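Local coordinates for type I polyketide synthase PikAII (Streptomyces venezuelae, PDB 3QP9), which provides a C2-type ketoreductase domain of a modular polyketide synthase, which probably epimerizes the substituted carbon next to the ketone of the growing polyketide rather than reducing that ketone, at residues I194-D199 with A203-M208; W52-P57 with A65-A70; R332-V337 with D381-E386; E266-L271 with L279-T284. All coordinates share one frame; numbering follows the deposited sequence.

Overall arrangement
The four contacts form two pairs, one in each Rossmann-like half of the ketoreductase. Contacts 1 and 2 lie in the half that, as in related ketoreductases, is probably the structural subdomain; their centres are 13 Å apart and they touch where Leu-205 CB meets Ala-70 CB at 3.8 Å, joining two neighbouring helices. Contacts 3 and 4 both lie in the KR domain, with centres 17 Å apart, and meet through Leu-333 CD1 and Leu-280 CD2 at 3.5 Å. Contacts 1 and 4, on opposite sides of the chain's centre, have centres 43 Å apart. All four are packing contacts of the scaffold, without a ligand.

Contact 1: I194-D199 with A203-M208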
loop_
_atom_site.group_PDB
_atom_site.type_symbol
_atom_site.label_atom_id
_atom_site.label_comp_id
_atom_site.label_asym_id
_atom_site.label_seq_id
_atom_site.Cartn_x
_atom_site.Cartn_y
_atom_site.Cartn_z
ATOM N N ILE A 194 -4.709 12.334 -5.260
ATOM C CA ILE A 194 -3.721 13.273 -5.769
ATOM C C ILE A 194 -2.657 13.424 -4.743
ATOM O O ILE A 194 -2.975 13.759 -3.627
ATOM C CB ILE A 194 -4.333 14.636 -6.029
ATOM C CG1 ILE A 194 -5.508 14.508 -6.999
ATOM C CG2 ILE A 194 -3.210 15.617 -6.513
ATOM C CD1 ILE A 194 -6.328 15.757 -7.220
ATOM N N ASP A 195 -1.364 13.291 -5.120
ATOM C CA ASP A 195 -0.312 13.471 -4.111
ATOM C C ASP A 195 0.502 14.727 -4.427
ATOM O O ASP A 195 1.039 14.833 -5.518
ATOM C CB ASP A 195 0.619 12.247 -4.123
ATOM C CG ASP A 195 1.701 12.312 -3.053
ATOM O OD1 ASP A 195 2.892 12.426 -3.454
ATOM O OD2 ASP A 195 1.327 12.372 -1.853
ATOM N N LEU A 196 0.601 15.632 -3.457
ATOM C CA LEU A 196 1.274 16.914 -3.581
ATOM C C LEU A 196 2.676 16.652 -3.176
ATOM O O LEU A 196 2.936 15.612 -2.605
ATOM C CB LEU A 196 0.619 17.980 -2.683
ATOM C CG LEU A 196 -0.780 18.339 -3.180
ATOM C CD1 LEU A 196 -1.529 19.199 -2.168
ATOM C CD2 LEU A 196 -0.807 19.025 -4.540
ATOM N N PRO A 197 3.606 17.520 -3.589
ATOM C CA PRO A 197 5.016 17.298 -3.230
ATOM C C PRO A 197 5.145 17.278 -1.693
ATOM O O PRO A 197 4.457 18.097 -1.030
ATOM C CB PRO A 197 5.730 18.536 -3.787
ATOM C CG PRO A 197 4.814 19.153 -4.854
ATOM C CD PRO A 197 3.367 18.741 -4.399
ATOM N N SER A 198 6.023 16.434 -1.122
ATOM C CA SER A 198 6.125 16.325 0.375
ATOM C C SER A 198 5.848 17.635 1.131
ATOM O O SER A 198 5.226 17.603 2.176
ATOM C CB SER A 198 7.468 15.761 0.859
ATOM O OG SER A 198 7.832 14.590 0.148
ATOM N N ASP A 199 6.305 18.768 0.593
ATOM C CA ASP A 199 6.053 20.086 1.198
ATOM C C ASP A 199 4.939 20.852 0.528
ATOM O O ASP A 199 3.911 21.144 1.160
ATOM C CB ASP A 199 7.346 20.915 1.332
ATOM C CG ASP A 199 7.959 20.776 2.729
ATOM O OD1 ASP A 199 8.692 19.774 2.972
ATOM O OD2 ASP A 199 7.678 21.655 3.583
ATOM N N ALA A 203 2.178 26.857 -7.008
ATOM C CA ALA A 203 2.185 26.213 -8.333
ATOM C C ALA A 203 1.724 24.742 -8.280
ATOM O O ALA A 203 1.015 24.313 -9.156
ATOM C CB ALA A 203 3.571 26.321 -9.009
ATOM N N ALA A 204 2.072 23.994 -7.240
ATOM C CA ALA A 204 1.582 22.625 -7.086
ATOM C C ALA A 204 0.017 22.596 -6.814
ATOM O O ALA A 204 -0.696 21.699 -7.315
ATOM C CB ALA A 204 2.358 21.912 -5.952
ATOM N N LEU A 205 -0.517 23.560 -6.048
ATOM C CA LEU A 205 -1.951 23.499 -5.694
ATOM C C LEU A 205 -2.787 23.940 -6.907
ATOM O O LEU A 205 -3.873 23.466 -7.112
ATOM C CB LEU A 205 -2.272 24.327 -4.437
ATOM C CG LEU A 205 -1.552 23.834 -3.149
ATOM C CD1 LEU A 205 -1.548 24.995 -2.163
ATOM C CD2 LEU A 205 -2.190 22.581 -2.452
ATOM N N ASP A 206 -2.214 24.829 -7.726
ATOM C CA ASP A 206 -2.749 25.166 -9.025
ATOM C C ASP A 206 -2.856 23.955 -9.963
ATOM O O ASP A 206 -3.881 23.792 -10.622
ATOM C CB ASP A 206 -1.928 26.298 -9.664
ATOM C CG ASP A 206 -2.194 27.702 -8.968
ATOM O OD1 ASP A 206 -3.229 27.823 -8.232
ATOM O OD2 ASP A 206 -1.375 28.669 -9.158
ATOM N N ARG A 207 -1.811 23.119 -10.048
ATOM C CA ARG A 207 -1.955 21.911 -10.839
ATOM C C ARG A 207 -2.950 20.950 -10.247
ATOM O O ARG A 207 -3.649 20.259 -11.005
ATOM C CB ARG A 207 -0.630 21.205 -11.049
ATOM C CG ARG A 207 0.334 22.055 -12.014
ATOM C CD ARG A 207 1.710 21.330 -12.121
ATOM N NE ARG A 207 2.531 22.035 -13.105
ATOM C CZ ARG A 207 3.652 22.688 -12.832
ATOM N NH1 ARG A 207 4.153 22.710 -11.587
ATOM N NH2 ARG A 207 4.275 23.304 -13.813
ATOM N N MET A 208 -2.958 20.812 -8.922
ATOM C CA MET A 208 -4.083 20.067 -8.273
ATOM C C MET A 208 -5.457 20.408 -8.835
ATOM O O MET A 208 -6.247 19.493 -9.244
ATOM C CB MET A 208 -4.018 20.140 -6.767
ATOM C CG MET A 208 -5.152 19.369 -6.040
ATOM S SD MET A 208 -5.198 19.907 -4.316
ATOM C CE MET A 208 -5.739 21.606 -4.559
#
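Helix 203-208 runs back along strand 194-196 at 172° between their N-to-C directions, with the axes 9.5 Å apart at closest approach and Leu-196 facing Ala-204 across the gap, their CA atoms 6.7 Å apart. That spacing is bridged by apolar side chains. Leu-196 is the main link: CD1 goes to Leu-205, CD2 to the groove between Ala-204 and Met-208. CD1 presses on Leu-205 CD2 at 3.5 Å, closer than ordinary carbon contact, and the two leucines meet at about a right angle. With chi1 at -68°, Leu-196 CG sits opposite its own carbonyl carbon, and from there the fork reaches the helix, the second methyl, CD2, lying over Met-208 CB at 4.1 Å and near the carbonyl oxygen of Ala-204. The two elements belong to a beta-alpha-beta unit, strand 190-196, helix 202-212 and strand 220-224, of a Rossmann-like sheet; Val-223 of the last strand packs beside Leu-196 and Ala-204. At the start of the strand segment, Ile-194 reaches with CD1 to Met-208 CG at 4.0 Å, its chain crossing that of the methionine nearly perpendicularly. Where the strand gives way to the turn, CD and CG of Pro-197 rest on Ala-204 CB, CD at 3.7 Å and CG only slightly farther. On the far side of the strand, the carboxylate of Asp-195 is held by Arg-224 and Thr-155.

Contact 2: W52-P57 with A65-A70; sequences WLVVVP and APVLAA
This is a small hydrophobic strand-to-helix contact inside a beta-alpha-beta unit, in which strand 51-57 is followed by helix 65-73 and then by strand 77-83 at an outer margin of the sheet. Just three residues carry it, and the two segments bury 103 Å² between them. Val-54 points at the helix and fits its forked end around one methyl of Leu-68: CD2 of the leucine is 3.7 Å from Val-54 CG2 and 3.8 Å from Val-54 CB, so that it rests on the branch point and not on one tip. The CB of Leu-68 does not aim directly at the strand; its end nonetheless comes nearer, with chi1 at -29°, well off the staggered value near -60° and consistent with some strain. Val-67 adds a looser touch, its CG1 standing 4.4 Å from CG1 of Val-54. Beyond the two segments, Val-67 also leans on Leu-111 of the adjoining strand 109-112, and Leu-68 on Gln-80 of strand 77-83, which places the helix over several strands at once. With branched hydrocarbon groups alone meeting across the gap, the pairing has no directional bond to fix it and depends on shape and on the exclusion of water.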
loop_
_atom_site.group_PDB
_atom_site.type_symbol
_atom_site.label_atom_id
_atom_site.label_comp_id
_atom_site.label_asym_id
_atom_site.label_seq_id
_atom_site.Cartn_x
_atom_site.Cartn_y
_atom_site.Cartn_z
ATOM N N TRP A 52 -17.383 23.485 -3.769
ATOM C CA TRP A 52 -16.445 22.421 -3.339
ATOM C C TRP A 52 -16.405 22.350 -1.809
ATOM O O TRP A 52 -16.137 23.355 -1.124
ATOM C CB TRP A 52 -15.026 22.607 -3.949
ATOM C CG TRP A 52 -14.964 22.008 -5.353
ATOM C CD1 TRP A 52 -15.497 22.561 -6.493
ATOM C CD2 TRP A 52 -14.430 20.712 -5.756
ATOM N NE1 TRP A 52 -15.293 21.721 -7.565
ATOM C CE2 TRP A 52 -14.665 20.575 -7.130
ATOM C CE3 TRP A 52 -13.745 19.687 -5.088
ATOM C CZ2 TRP A 52 -14.254 19.446 -7.859
ATOM C CZ3 TRP A 52 -13.376 18.530 -5.810
ATOM C CH2 TRP A 52 -13.628 18.440 -7.179
ATOM N N LEU A 53 -16.672 21.196 -1.236
ATOM C CA LEU A 53 -16.483 21.077 0.194
ATOM C C LEU A 53 -15.048 20.647 0.435
ATOM O O LEU A 53 -14.569 19.681 -0.203
ATOM C CB LEU A 53 -17.423 20.024 0.797
ATOM C CG LEU A 53 -18.928 20.231 0.610
ATOM C CD1 LEU A 53 -19.664 19.223 1.429
ATOM C CD2 LEU A 53 -19.393 21.680 0.934
ATOM N N VAL A 54 -14.376 21.338 1.333
ATOM C CA VAL A 54 -13.023 20.970 1.700
ATOM C C VAL A 54 -13.052 20.463 3.104
ATOM O O VAL A 54 -13.375 21.192 4.020
ATOM C CB VAL A 54 -12.021 22.111 1.481
ATOM C CG1 VAL A 54 -10.552 21.689 1.850
ATOM C CG2 VAL A 54 -12.167 22.601 0.057
ATOM N N VAL A 55 -12.836 19.173 3.254
ATOM C CA VAL A 55 -12.779 18.581 4.549
ATOM C C VAL A 55 -11.414 18.563 5.171
ATOM O O VAL A 55 -10.597 17.782 4.748
ATOM C CB VAL A 55 -13.283 17.178 4.502
ATOM C CG1 VAL A 55 -13.566 16.679 5.909
ATOM C CG2 VAL A 55 -14.514 17.123 3.634
ATOM N N VAL A 56 -11.220 19.363 6.227
ATOM C CA VAL A 56 -9.958 19.597 6.893
ATOM C C VAL A 56 -10.013 19.021 8.316
ATOM O O VAL A 56 -11.044 19.121 9.000
ATOM C CB VAL A 56 -9.729 21.116 6.930
ATOM C CG1 VAL A 56 -8.369 21.499 7.434
ATOM C CG2 VAL A 56 -9.946 21.649 5.523
ATOM N N PRO A 57 -8.923 18.375 8.783
ATOM C CA PRO A 57 -8.943 17.976 10.187
ATOM C C PRO A 57 -8.899 19.238 11.073
ATOM O O PRO A 57 -8.202 20.203 10.742
ATOM C CB PRO A 57 -7.707 17.090 10.337
ATOM C CG PRO A 57 -7.333 16.705 8.966
ATOM C CD PRO A 57 -7.761 17.839 8.068
ATOM N N ALA A 65 -5.878 27.057 4.145
ATOM C CA ALA A 65 -6.006 28.428 3.683
ATOM C C ALA A 65 -5.566 28.544 2.225
ATOM O O ALA A 65 -6.343 29.010 1.400
ATOM C CB ALA A 65 -5.244 29.444 4.597
ATOM N N PRO A 66 -4.311 28.100 1.899
ATOM C CA PRO A 66 -3.908 28.217 0.522
ATOM C C PRO A 66 -4.582 27.162 -0.425
ATOM O O PRO A 66 -4.762 27.437 -1.628
ATOM C CB PRO A 66 -2.377 28.093 0.605
ATOM C CG PRO A 66 -2.140 27.149 1.807
ATOM C CD PRO A 66 -3.345 27.344 2.716
ATOM N N VAL A 67 -4.962 25.989 0.107
ATOM C CA VAL A 67 -5.932 25.114 -0.602
ATOM C C VAL A 67 -7.236 25.883 -1.076
ATOM O O VAL A 67 -7.549 25.887 -2.269
ATOM C CB VAL A 67 -6.286 23.820 0.169
ATOM C CG1 VAL A 67 -7.202 22.933 -0.702
ATOM C CG2 VAL A 67 -5.023 23.034 0.540
ATOM N N LEU A 68 -7.973 26.562 -0.181
ATOM C CA LEU A 68 -9.139 27.300 -0.688
ATOM C C LEU A 68 -8.777 28.432 -1.614
ATOM O O LEU A 68 -9.494 28.679 -2.601
ATOM C CB LEU A 68 -10.111 27.785 0.413
ATOM C CG LEU A 68 -10.301 27.082 1.746
ATOM C CD1 LEU A 68 -11.438 27.807 2.456
ATOM C CD2 LEU A 68 -10.646 25.633 1.573
ATOM N N ALA A 69 -7.643 29.108 -1.372
ATOM C CA ALA A 69 -7.281 30.157 -2.316
ATOM C C ALA A 69 -7.099 29.563 -3.715
ATOM O O ALA A 69 -7.634 30.097 -4.686
ATOM C CB ALA A 69 -6.018 30.949 -1.855
ATOM N N ALA A 70 -6.390 28.425 -3.828
ATOM C CA ALA A 70 -6.213 27.813 -5.162
ATOM C C ALA A 70 -7.507 27.404 -5.828
ATOM O O ALA A 70 -7.693 27.634 -7.033
ATOM C CB ALA A 70 -5.250 26.630 -5.106
#

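Contact 3: R332-V337 with D381-E386; sequences RLLAGV and DRLLRE
Glu-386 N donates to Arg-382 O at 2.8 Å, a backbone bond of the helical turn carrying Leu-383 and Leu-384, which pack on Leu-334 of the facing helix. Leu-334 is the single projection from 332-337 into this contact. Its CD1 touches both Leu-383 CB and Leu-384 CD2, each at 3.9 Å. Its CD2 meets CD2 of Leu-384 at 3.7 Å, with the two chains at about a right angle, so that Leu-384 CD2 sits in the fork of Leu-334. Leu-384 leaves its helix without aiming at the partner; a chi1 of -67° keeps CG beside the backbone N, and the methyl CD2 then comes round into that fork. Leu-343, on strand 343-348, touches Leu-334 and Leu-384 alike, so the pair closes onto the sheet below. Away from Leu-334, helix 381-386 carries a buried carboxylate, Asp-381. Arg-385 NE bonds Asp-381 OD1 at 3.3 Å, one turn back; the oxygen lies nearly in the guanidinium plane, although the nitrogen approaches from 47° above the carboxylate plane. Asp-381 OD2 has a second cationic partner in Arg-430, so the carboxylate is probably well stabilised as an anion. Such side-by-side packing of the helices before and after strand 343-348, on one face of a parallel sheet, belongs to the Rossmann fold of the short-chain dehydrogenase/reductase family, to which ketoreductase domains belong.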
loop_
_atom_site.group_PDB
_atom_site.type_symbol
_atom_site.label_atom_id
_atom_site.label_comp_id
_atom_site.label_asym_id
_atom_site.label_seq_id
_atom_site.Cartn_x
_atom_site.Cartn_y
_atom_site.Cartn_z
ATOM N N ARG A 332 14.464 -7.384 21.040
ATOM C CA ARG A 332 14.985 -8.613 21.688
ATOM C C ARG A 332 15.407 -9.612 20.640
ATOM O O ARG A 332 16.488 -10.211 20.747
ATOM C CB ARG A 332 13.872 -9.313 22.460
ATOM C CG ARG A 332 14.102 -9.669 23.891
ATOM C CD ARG A 332 13.777 -8.474 24.761
ATOM N NE ARG A 332 12.891 -8.732 25.908
ATOM C CZ ARG A 332 11.550 -8.559 25.930
ATOM N NH1 ARG A 332 10.866 -8.775 27.047
ATOM N NH2 ARG A 332 10.848 -8.193 24.858
ATOM N N LEU A 333 14.518 -9.821 19.667
ATOM C CA LEU A 333 14.752 -10.775 18.598
ATOM C C LEU A 333 16.062 -10.427 17.961
ATOM O O LEU A 333 16.952 -11.312 17.872
ATOM C CB LEU A 333 13.652 -10.758 17.577
ATOM C CG LEU A 333 13.848 -11.444 16.216
ATOM C CD1 LEU A 333 13.897 -12.900 16.430
ATOM C CD2 LEU A 333 12.555 -11.164 15.495
ATOM N N LEU A 334 16.196 -9.166 17.534
ATOM C CA LEU A 334 17.414 -8.756 16.785
ATOM C C LEU A 334 18.670 -8.843 17.590
ATOM O O LEU A 334 19.736 -9.178 17.046
ATOM C CB LEU A 334 17.272 -7.353 16.198
ATOM C CG LEU A 334 16.131 -7.222 15.181
ATOM C CD1 LEU A 334 15.705 -5.762 15.053
ATOM C CD2 LEU A 334 16.594 -7.843 13.848
ATOM N N ALA A 335 18.576 -8.489 18.875
ATOM C CA ALA A 335 19.745 -8.487 19.761
ATOM C C ALA A 335 20.241 -9.923 19.998
ATOM O O ALA A 335 21.411 -10.124 20.280
ATOM C CB ALA A 335 19.395 -7.837 21.094
ATOM N N GLY A 336 19.329 -10.895 19.860
ATOM C CA GLY A 336 19.640 -12.318 20.025
ATOM C C GLY A 336 20.482 -12.943 18.903
ATOM O O GLY A 336 20.974 -14.078 19.053
ATOM N N VAL A 337 20.612 -12.256 17.763
ATOM C CA VAL A 337 21.396 -12.785 16.633
ATOM C C VAL A 337 22.889 -12.783 17.074
ATOM O O VAL A 337 23.418 -11.833 17.658
ATOM C CB VAL A 337 21.191 -11.979 15.298
ATOM C CG1 VAL A 337 22.066 -12.486 14.169
ATOM C CG2 VAL A 337 19.748 -11.996 14.852
ATOM N N ASP A 381 12.132 -1.909 10.421
ATOM C CA ASP A 381 12.779 -0.857 9.633
ATOM C C ASP A 381 13.438 0.148 10.589
ATOM O O ASP A 381 14.656 0.492 10.439
ATOM C CB ASP A 381 11.747 -0.186 8.661
ATOM C CG ASP A 381 12.356 1.004 7.932
ATOM O OD1 ASP A 381 12.055 2.167 8.282
ATOM O OD2 ASP A 381 13.255 0.767 7.112
ATOM N N ARG A 382 12.690 0.621 11.587
ATOM C CA ARG A 382 13.307 1.520 12.599
ATOM C C ARG A 382 14.504 0.937 13.386
ATOM O O ARG A 382 15.604 1.530 13.385
ATOM C CB ARG A 382 12.290 2.118 13.573
ATOM C CG ARG A 382 12.974 3.081 14.550
ATOM C CD ARG A 382 11.929 3.900 15.307
ATOM N NE ARG A 382 11.095 3.119 16.245
ATOM C CZ ARG A 382 11.491 2.713 17.461
ATOM N NH1 ARG A 382 10.654 2.049 18.260
ATOM N NH2 ARG A 382 12.718 2.976 17.894
ATOM N N LEU A 383 14.332 -0.207 14.037
ATOM C CA LEU A 383 15.476 -0.791 14.805
ATOM C C LEU A 383 16.702 -1.154 13.968
ATOM O O LEU A 383 17.859 -1.036 14.449
ATOM C CB LEU A 383 15.003 -2.010 15.615
ATOM C CG LEU A 383 13.771 -1.681 16.469
ATOM C CD1 LEU A 383 13.064 -2.983 16.857
ATOM C CD2 LEU A 383 14.179 -0.836 17.704
ATOM N N LEU A 384 16.472 -1.607 12.730
ATOM C CA LEU A 384 17.570 -1.911 11.798
ATOM C C LEU A 384 18.256 -0.653 11.305
ATOM O O LEU A 384 19.458 -0.676 11.005
ATOM C CB LEU A 384 17.107 -2.714 10.585
ATOM C CG LEU A 384 16.623 -4.165 10.814
ATOM C CD1 LEU A 384 16.301 -4.897 9.525
ATOM C CD2 LEU A 384 17.612 -4.986 11.682
ATOM N N ARG A 385 17.475 0.414 11.163
ATOM C CA ARG A 385 17.981 1.736 10.792
ATOM C C ARG A 385 18.878 2.173 11.950
ATOM O O ARG A 385 20.033 2.551 11.741
ATOM C CB ARG A 385 16.788 2.711 10.548
ATOM C CG ARG A 385 16.785 3.434 9.145
ATOM C CD ARG A 385 15.400 3.977 8.608
ATOM N NE ARG A 385 14.318 4.144 9.594
ATOM C CZ ARG A 385 14.267 5.038 10.600
ATOM N NH1 ARG A 385 15.270 5.897 10.840
ATOM N NH2 ARG A 385 13.199 5.049 11.397
ATOM N N GLU A 386 18.350 2.069 13.172
ATOM C CA GLU A 386 19.010 2.536 14.398
ATOM C C GLU A 386 20.310 1.745 14.726
ATOM O O GLU A 386 21.216 2.259 15.387
ATOM C CB GLU A 386 17.980 2.638 15.572
ATOM C CG GLU A 386 17.273 4.048 15.645
ATOM C CD GLU A 386 15.895 4.154 16.418
ATOM O OE1 GLU A 386 15.086 5.100 16.130
ATOM O OE2 GLU A 386 15.651 3.333 17.330
#

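Contact 4: E266-L271 with L279-T284; sequences EAARRL and LLLHTT
Leu-279 and Leu-281, two residues apart on the strand, send their methyls up to Ala-268 and Leu-271 of the helix above. Leu-279 does most of this. Its chi1 of -72° and extended outer chain place the two methyls beneath Ala-268 and Leu-271, about one turn apart. CD1 comes to 3.6 Å from the backbone oxygen of Ala-268 and 4.2 Å from Ala-268 CB. CD2 lies 4.1 Å from Leu-271 CD1. Leu-281 has much the same form, yet its CB does not aim at the helix; the extended chain carries CD2 to within 3.9 Å of Ala-268 CB. The small alanine is thus flanked by both leucines. The helix axis passes 10.3 Å from the strand, a usual spacing for a helix on a sheet, and runs in the opposite direction at 177°. Leu-271 takes a similar rotamer to Leu-279 and also touches Val-254 and Trp-248. Away from the strand, Arg-269 NH2 reaches Glu-266 OE2 at 2.8 Å, but the N-H points poorly at the oxygen (122°), so that hydrogen bond is weak within its salt bridge; Arg-269 NE is paired with Glu-309. Strand 253-256, helix 262-274 and strand 278-283 make up the first beta-alpha-beta unit of the second, KR-domain Rossmann fold, the unit that in short-chain dehydrogenases and reductases carries the dinucleotide-binding loop, although cofactor binding need not be retained in this C2-type domain.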
loop_
_atom_site.group_PDB
_atom_site.type_symbol
_atom_site.label_atom_id
_atom_site.label_comp_id
_atom_site.label_asym_id
_atom_site.label_seq_id
_atom_site.Cartn_x
_atom_site.Cartn_y
_atom_site.Cartn_z
ATOM N N GLU A 266 8.625 -22.836 3.184
ATOM C CA GLU A 266 9.266 -23.011 1.882
ATOM C C GLU A 266 10.401 -22.077 1.645
ATOM O O GLU A 266 11.449 -22.485 1.067
ATOM C CB GLU A 266 8.267 -22.980 0.697
ATOM C CG GLU A 266 7.336 -24.276 0.658
ATOM C CD GLU A 266 8.165 -25.581 0.518
ATOM O OE1 GLU A 266 9.214 -25.604 -0.161
ATOM O OE2 GLU A 266 7.811 -26.566 1.185
ATOM N N ALA A 267 10.226 -20.804 2.048
ATOM C CA ALA A 267 11.329 -19.816 1.892
ATOM C C ALA A 267 12.567 -20.216 2.659
ATOM O O ALA A 267 13.709 -20.151 2.181
ATOM C CB ALA A 267 10.847 -18.456 2.349
ATOM N N ALA A 268 12.376 -20.633 3.891
ATOM C CA ALA A 268 13.493 -21.135 4.680
ATOM C C ALA A 268 14.095 -22.428 4.122
ATOM O O ALA A 268 15.324 -22.550 4.105
ATOM C CB ALA A 268 13.031 -21.306 6.186
ATOM N N ARG A 269 13.275 -23.355 3.601
ATOM C CA ARG A 269 13.803 -24.543 2.914
ATOM C C ARG A 269 14.644 -24.118 1.725
ATOM O O ARG A 269 15.726 -24.644 1.498
ATOM C CB ARG A 269 12.744 -25.518 2.389
ATOM C CG ARG A 269 11.851 -26.093 3.454
ATOM C CD ARG A 269 10.880 -27.109 2.845
ATOM N NE ARG A 269 10.294 -27.811 3.957
ATOM C CZ ARG A 269 9.072 -27.628 4.439
ATOM N NH1 ARG A 269 8.732 -28.363 5.457
ATOM N NH2 ARG A 269 8.234 -26.746 3.906
ATOM N N ARG A 270 14.128 -23.163 0.969
ATOM C CA ARG A 270 14.880 -22.682 -0.189
ATOM C C ARG A 270 16.172 -22.057 0.214
ATOM O O ARG A 270 17.205 -22.242 -0.479
ATOM C CB ARG A 270 14.039 -21.713 -1.049
ATOM C CG ARG A 270 14.741 -21.062 -2.191
ATOM C CD ARG A 270 15.158 -22.072 -3.271
ATOM N NE ARG A 270 13.979 -22.573 -3.962
ATOM C CZ ARG A 270 13.456 -22.024 -5.076
ATOM N NH1 ARG A 270 12.383 -22.584 -5.601
ATOM N NH2 ARG A 270 14.034 -20.996 -5.680
ATOM N N LEU A 271 16.174 -21.224 1.264
ATOM C CA LEU A 271 17.459 -20.596 1.677
ATOM C C LEU A 271 18.480 -21.656 2.085
ATOM O O LEU A 271 19.657 -21.656 1.684
ATOM C CB LEU A 271 17.158 -19.654 2.861
ATOM C CG LEU A 271 16.456 -18.341 2.467
ATOM C CD1 LEU A 271 15.762 -17.663 3.608
ATOM C CD2 LEU A 271 17.584 -17.453 2.001
ATOM N N LEU A 279 19.769 -19.818 10.121
ATOM C CA LEU A 279 18.426 -19.344 9.960
ATOM C C LEU A 279 17.802 -19.039 11.333
ATOM O O LEU A 279 17.963 -19.781 12.293
ATOM C CB LEU A 279 17.556 -20.378 9.210
ATOM C CG LEU A 279 17.887 -20.487 7.715
ATOM C CD1 LEU A 279 17.160 -21.717 7.036
ATOM C CD2 LEU A 279 17.544 -19.131 7.001
ATOM N N LEU A 280 17.080 -17.926 11.402
ATOM C CA LEU A 280 16.391 -17.592 12.612
ATOM C C LEU A 280 14.930 -17.565 12.203
ATOM O O LEU A 280 14.578 -16.849 11.305
ATOM C CB LEU A 280 16.849 -16.212 13.136
ATOM C CG LEU A 280 15.996 -15.743 14.353
ATOM C CD1 LEU A 280 16.056 -16.783 15.481
ATOM C CD2 LEU A 280 16.603 -14.478 14.793
ATOM N N LEU A 281 14.103 -18.361 12.844
ATOM C CA LEU A 281 12.738 -18.554 12.396
ATOM C C LEU A 281 11.843 -17.983 13.484
ATOM O O LEU A 281 11.887 -18.465 14.614
ATOM C CB LEU A 281 12.408 -20.055 12.243
ATOM C CG LEU A 281 13.311 -20.820 11.279
ATOM C CD1 LEU A 281 12.812 -22.175 11.222
ATOM C CD2 LEU A 281 13.268 -20.184 9.888
ATOM N N HIS A 282 11.016 -16.986 13.142
ATOM C CA HIS A 282 10.077 -16.387 14.120
ATOM C C HIS A 282 8.704 -16.958 13.831
ATOM O O HIS A 282 8.352 -17.176 12.630
ATOM C CB HIS A 282 10.071 -14.864 14.010
ATOM C CG HIS A 282 8.801 -14.251 14.482
ATOM N ND1 HIS A 282 7.637 -14.300 13.738
ATOM C CD2 HIS A 282 8.476 -13.704 15.670
ATOM C CE1 HIS A 282 6.663 -13.735 14.430
ATOM N NE2 HIS A 282 7.153 -13.360 15.603
ATOM N N THR A 283 7.973 -17.289 14.900
ATOM C CA THR A 283 6.564 -17.657 14.790
ATOM C C THR A 283 5.669 -16.777 15.617
ATOM O O THR A 283 6.028 -16.324 16.696
ATOM C CB THR A 283 6.201 -19.120 15.135
ATOM O OG1 THR A 283 6.380 -19.346 16.542
ATOM C CG2 THR A 283 7.056 -20.074 14.310
ATOM N N THR A 284 4.490 -16.558 15.074
ATOM C CA THR A 284 3.521 -15.659 15.666
ATOM C C THR A 284 2.885 -16.403 16.806
ATOM O O THR A 284 2.517 -17.573 16.644
ATOM C CB THR A 284 2.481 -15.311 14.632
ATOM O OG1 THR A 284 3.142 -15.132 13.366
ATOM C CG2 THR A 284 1.750 -14.016 15.026
#